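Long-range contact in putative uncharacterized protein (Aeropyrum pernix, PDB 3P1Z), which is of unknown function but belongs to the tRNA-intron endonuclease family and may bind nucleic acid and act on intron-containing tRNA: residues A[5-17]-A[24-36]. Residues are numbered along the deposited sequence; the frame is centred on the assembly and turned at random.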
loop_
_atom_site.group_PDB
_atom_site.type_symbol
_atom_site.label_atom_id
_atom_site.label_comp_id
_atom_site.label_asym_id
_atom_site.label_seq_id
_atom_site.Cartn_x
_atom_site.Cartn_y
_atom_site.Cartn_z
ATOM N N GLU A 5 40.183 22.459 -34.134
ATOM C CA GLU A 5 39.874 23.457 -33.117
ATOM C C GLU A 5 39.197 22.814 -31.907
ATOM O O GLU A 5 38.094 22.272 -32.015
ATOM C CB GLU A 5 38.991 24.581 -33.685
ATOM C CG GLU A 5 39.412 25.119 -35.058
ATOM C CD GLU A 5 40.859 25.594 -35.107
ATOM O OE1 GLU A 5 41.291 26.310 -34.169
ATOM O OE2 GLU A 5 41.557 25.254 -36.095
ATOM N N GLY A 6 39.871 22.865 -30.760
ATOM C CA GLY A 6 39.270 22.425 -29.517
ATOM C C GLY A 6 38.048 23.280 -29.230
ATOM O O GLY A 6 38.013 24.456 -29.594
ATOM N N GLU A 7 37.039 22.690 -28.595
ATOM C CA GLU A 7 35.826 23.418 -28.222
ATOM C C GLU A 7 35.866 23.805 -26.735
ATOM O O GLU A 7 35.423 23.038 -25.867
ATOM C CB GLU A 7 34.587 22.563 -28.529
ATOM C CG GLU A 7 33.244 23.306 -28.520
ATOM C CD GLU A 7 32.064 22.382 -28.801
ATOM O OE1 GLU A 7 31.075 22.848 -29.408
ATOM O OE2 GLU A 7 32.134 21.188 -28.423
ATOM N N VAL A 8 36.408 24.990 -26.444
ATOM C CA VAL A 8 36.577 25.442 -25.058
ATOM C C VAL A 8 35.559 26.524 -24.668
ATOM O O VAL A 8 35.463 26.904 -23.501
ATOM C CB VAL A 8 38.031 25.953 -24.779
ATOM C CG1 VAL A 8 39.065 24.967 -25.327
ATOM C CG2 VAL A 8 38.259 27.347 -25.361
ATOM N N ALA A 9 34.803 27.007 -25.656
ATOM C CA ALA A 9 33.770 28.025 -25.439
ATOM C C ALA A 9 32.598 27.485 -24.600
ATOM O O ALA A 9 31.991 26.476 -24.956
ATOM C CB ALA A 9 33.268 28.578 -26.787
ATOM N N GLY A 10 32.279 28.151 -23.491
ATOM C CA GLY A 10 31.137 27.757 -22.679
ATOM C C GLY A 10 31.446 26.896 -21.461
ATOM O O GLY A 10 30.660 26.858 -20.513
ATOM N N CYS A 11 32.574 26.189 -21.489
ATOM C CA CYS A 11 33.039 25.430 -20.332
ATOM C C CYS A 11 33.794 26.382 -19.414
ATOM O O CYS A 11 34.433 27.316 -19.891
ATOM C CB CYS A 11 33.978 24.313 -20.781
ATOM S SG CYS A 11 33.744 23.831 -22.506
ATOM N N LYS A 12 33.716 26.162 -18.106
ATOM C CA LYS A 12 34.541 26.916 -17.164
ATOM C C LYS A 12 35.734 26.072 -16.725
ATOM O O LYS A 12 36.377 26.380 -15.719
ATOM C CB LYS A 12 33.739 27.378 -15.939
ATOM C CG LYS A 12 32.852 28.588 -16.165
ATOM C CD LYS A 12 31.973 28.800 -14.951
ATOM C CE LYS A 12 30.764 29.677 -15.241
ATOM N NZ LYS A 12 29.664 29.453 -14.247
ATOM N N ALA A 13 36.019 25.015 -17.492
ATOM C CA ALA A 13 37.133 24.092 -17.232
ATOM C C ALA A 13 36.997 22.787 -18.027
ATOM O O ALA A 13 35.897 22.386 -18.401
ATOM C CB ALA A 13 37.259 23.791 -15.748
ATOM N N ALA A 14 38.119 22.118 -18.273
ATOM C CA ALA A 14 38.134 20.923 -19.126
ATOM C C ALA A 14 38.927 19.773 -18.506
ATOM O O ALA A 14 40.025 19.976 -17.984
ATOM C CB ALA A 14 38.674 21.261 -20.509
ATOM N N ALA A 15 38.366 18.566 -18.576
ATOM C CA ALA A 15 38.872 17.432 -17.796
ATOM C C ALA A 15 38.898 16.113 -18.563
ATOM O O ALA A 15 38.056 15.858 -19.416
ATOM C CB ALA A 15 38.060 17.276 -16.508
ATOM N N ARG A 16 39.871 15.273 -18.238
ATOM C CA ARG A 16 40.017 13.978 -18.888
ATOM C C ARG A 16 39.630 12.876 -17.926
ATOM O O ARG A 16 39.730 13.029 -16.712
ATOM C CB ARG A 16 41.460 13.745 -19.302
ATOM C CG ARG A 16 42.321 13.292 -18.156
ATOM C CD ARG A 16 43.580 12.608 -18.634
ATOM N NE ARG A 16 44.521 12.437 -17.532
ATOM C CZ ARG A 16 45.446 13.333 -17.196
ATOM N NH1 ARG A 16 45.560 14.462 -17.891
ATOM N NH2 ARG A 16 46.261 13.100 -16.170
ATOM N N LEU A 17 39.204 11.746 -18.468
ATOM C CA LEU A 17 38.797 10.643 -17.625
ATOM C C LEU A 17 39.908 9.615 -17.546
ATOM O O LEU A 17 40.207 8.945 -18.531
ATOM C CB LEU A 17 37.535 9.989 -18.174
ATOM C CG LEU A 17 37.013 8.884 -17.263
ATOM C CD1 LEU A 17 36.687 9.468 -15.897
ATOM C CD2 LEU A 17 35.796 8.226 -17.885
ATOM N N VAL A 24 41.155 17.518 -13.893
ATOM C CA VAL A 24 41.036 18.811 -14.542
ATOM C C VAL A 24 42.361 19.226 -15.191
ATOM O O VAL A 24 43.402 19.280 -14.541
ATOM C CB VAL A 24 40.533 19.883 -13.558
ATOM C CG1 VAL A 24 40.433 21.240 -14.247
ATOM C CG2 VAL A 24 39.177 19.470 -12.996
ATOM N N GLU A 25 42.307 19.517 -16.485
ATOM C CA GLU A 25 43.498 19.924 -17.216
ATOM C C GLU A 25 43.543 21.435 -17.521
ATOM O O GLU A 25 44.624 22.015 -17.603
ATOM C CB GLU A 25 43.665 19.075 -18.481
ATOM C CG GLU A 25 43.734 17.573 -18.185
ATOM C CD GLU A 25 43.630 16.694 -19.432
ATOM O OE1 GLU A 25 42.583 16.733 -20.110
ATOM O OE2 GLU A 25 44.586 15.945 -19.728
ATOM N N GLU A 26 42.381 22.076 -17.647
ATOM C CA GLU A 26 42.321 23.504 -17.983
ATOM C C GLU A 26 41.269 24.269 -17.173
ATOM O O GLU A 26 40.111 23.855 -17.111
ATOM C CB GLU A 26 42.004 23.675 -19.473
ATOM C CG GLU A 26 43.153 23.390 -20.434
ATOM C CD GLU A 26 44.206 24.491 -20.436
ATOM O OE1 GLU A 26 43.862 25.650 -20.095
ATOM O OE2 GLU A 26 45.376 24.192 -20.782
ATOM N N CYS A 27 41.660 25.386 -16.561
ATOM C CA CYS A 27 40.691 26.250 -15.876
ATOM C C CYS A 27 40.481 27.558 -16.641
ATOM O O CYS A 27 41.405 28.354 -16.791
ATOM C CB CYS A 27 41.102 26.526 -14.417
ATOM S SG CYS A 27 40.932 25.109 -13.274
ATOM N N PHE A 28 39.263 27.779 -17.124
ATOM C CA PHE A 28 39.000 28.932 -17.975
ATOM C C PHE A 28 38.348 30.046 -17.177
ATOM O O PHE A 28 38.496 31.231 -17.499
ATOM C CB PHE A 28 38.145 28.517 -19.166
ATOM C CG PHE A 28 38.666 27.305 -19.866
ATOM C CD1 PHE A 28 40.018 27.153 -20.062
ATOM C CD2 PHE A 28 37.815 26.311 -20.312
ATOM C CE1 PHE A 28 40.511 26.045 -20.697
ATOM C CE2 PHE A 28 38.312 25.188 -20.952
ATOM C CZ PHE A 28 39.658 25.060 -21.143
ATOM N N ASP A 29 37.628 29.649 -16.134
ATOM C CA ASP A 29 37.128 30.586 -15.143
ATOM C C ASP A 29 37.832 30.255 -13.837
ATOM O O ASP A 29 37.633 29.180 -13.273
ATOM C CB ASP A 29 35.610 30.466 -14.999
ATOM C CG ASP A 29 35.003 31.595 -14.171
ATOM O OD1 ASP A 29 35.496 31.835 -13.044
ATOM O OD2 ASP A 29 34.031 32.235 -14.645
ATOM N N GLY A 30 38.679 31.166 -13.373
ATOM C CA GLY A 30 39.452 30.924 -12.174
ATOM C C GLY A 30 38.561 30.767 -10.961
ATOM O O GLY A 30 38.733 29.830 -10.184
ATOM N N SER A 31 37.605 31.678 -10.797
ATOM C CA SER A 31 36.762 31.678 -9.603
ATOM C C SER A 31 36.064 30.336 -9.450
ATOM O O SER A 31 35.847 29.848 -8.338
ATOM C CB SER A 31 35.727 32.805 -9.660
ATOM O OG SER A 31 34.973 32.751 -10.863
ATOM N N TYR A 32 35.719 29.748 -10.589
ATOM C CA TYR A 32 35.017 28.472 -10.637
ATOM C C TYR A 32 35.889 27.366 -10.048
ATOM O O TYR A 32 35.471 26.655 -9.131
ATOM C CB TYR A 32 34.619 28.171 -12.081
ATOM C CG TYR A 32 34.077 26.786 -12.359
ATOM C CD1 TYR A 32 32.737 26.476 -12.134
ATOM C CD2 TYR A 32 34.898 25.803 -12.895
ATOM C CE1 TYR A 32 32.240 25.215 -12.413
ATOM C CE2 TYR A 32 34.411 24.541 -13.183
ATOM C CZ TYR A 32 33.083 24.250 -12.938
ATOM O OH TYR A 32 32.605 22.992 -13.227
ATOM N N CYS A 33 37.107 27.235 -10.557
ATOM C CA CYS A 33 38.058 26.293 -9.977
ATOM C C CYS A 33 38.369 26.601 -8.514
ATOM O O CYS A 33 38.298 25.717 -7.659
ATOM C CB CYS A 33 39.348 26.247 -10.785
ATOM S SG CYS A 33 39.257 25.058 -12.113
ATOM N N ARG A 34 38.714 27.852 -8.223
ATOM C CA ARG A 34 38.948 28.260 -6.844
ATOM C C ARG A 34 37.779 27.848 -5.954
ATOM O O ARG A 34 37.986 27.437 -4.814
ATOM C CB ARG A 34 39.193 29.768 -6.750
ATOM C CG ARG A 34 40.629 30.186 -7.074
ATOM C CD ARG A 34 40.924 31.613 -6.605
ATOM N NE ARG A 34 40.004 32.572 -7.205
ATOM C CZ ARG A 34 40.053 32.944 -8.481
ATOM N NH1 ARG A 34 40.982 32.435 -9.287
ATOM N NH2 ARG A 34 39.172 33.818 -8.950
ATOM N N ASN A 35 36.559 27.964 -6.477
ATOM C CA ASN A 35 35.375 27.512 -5.750
ATOM C C ASN A 35 35.475 26.020 -5.481
ATOM O O ASN A 35 35.353 25.573 -4.337
ATOM C CB ASN A 35 34.084 27.808 -6.528
ATOM C CG ASN A 35 32.831 27.670 -5.668
ATOM O OD1 ASN A 35 32.797 28.123 -4.522
ATOM N ND2 ASN A 35 31.792 27.053 -6.224
ATOM N N LEU A 36 35.718 25.261 -6.544
ATOM C CA LEU A 36 35.768 23.806 -6.462
ATOM C C LEU A 36 36.949 23.314 -5.629
ATOM O O LEU A 36 37.207 22.115 -5.560
ATOM C CB LEU A 36 35.803 23.174 -7.862
ATOM C CG LEU A 36 34.666 23.437 -8.857
ATOM C CD1 LEU A 36 34.918 22.660 -10.143
ATOM C CD2 LEU A 36 33.308 23.067 -8.277
#
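V24 pairs with A15 across the hairpin of strands 14-18 and 21-26, the A15 methyl lying 3.9 Å from V24 CA. At E25 the strand bulges: E25 N and E26 N both donate to A14 O, at 2.8 and 3.2 Å, and A14 N returns a bond to E26 O. This classic beta bulge, in the SEN2-like N-terminal domain, lies near the end of the hairpin, shortly before helix 30-38. The E25 and R16 side chains cross at about a right angle and form a salt bridge, R16 NH1 to E25 OE2 at 2.6 Å; OE2 lies in the guanidinium plane, but NH1 stands above the carboxylate plane. A disulfide ties C27 to C33 of helix 30-38. With CG anti to its carbonyl carbon (chi1 -49°), F28 brings its ring to V8 CB and A14 CB, while C11 O meets the ring edge. D29 caps the helix, OD1 accepting from Y32 N, and its CB runs beside K12 CG. Y32 takes K12 CB over one ring face, a CH-pi contact 3.8 Å from the centroid, with A13 CB 3.9 Å from Y32 CE2; a serine here would probably leave the K12 methylenes and the A13 methyl without their aromatic partner.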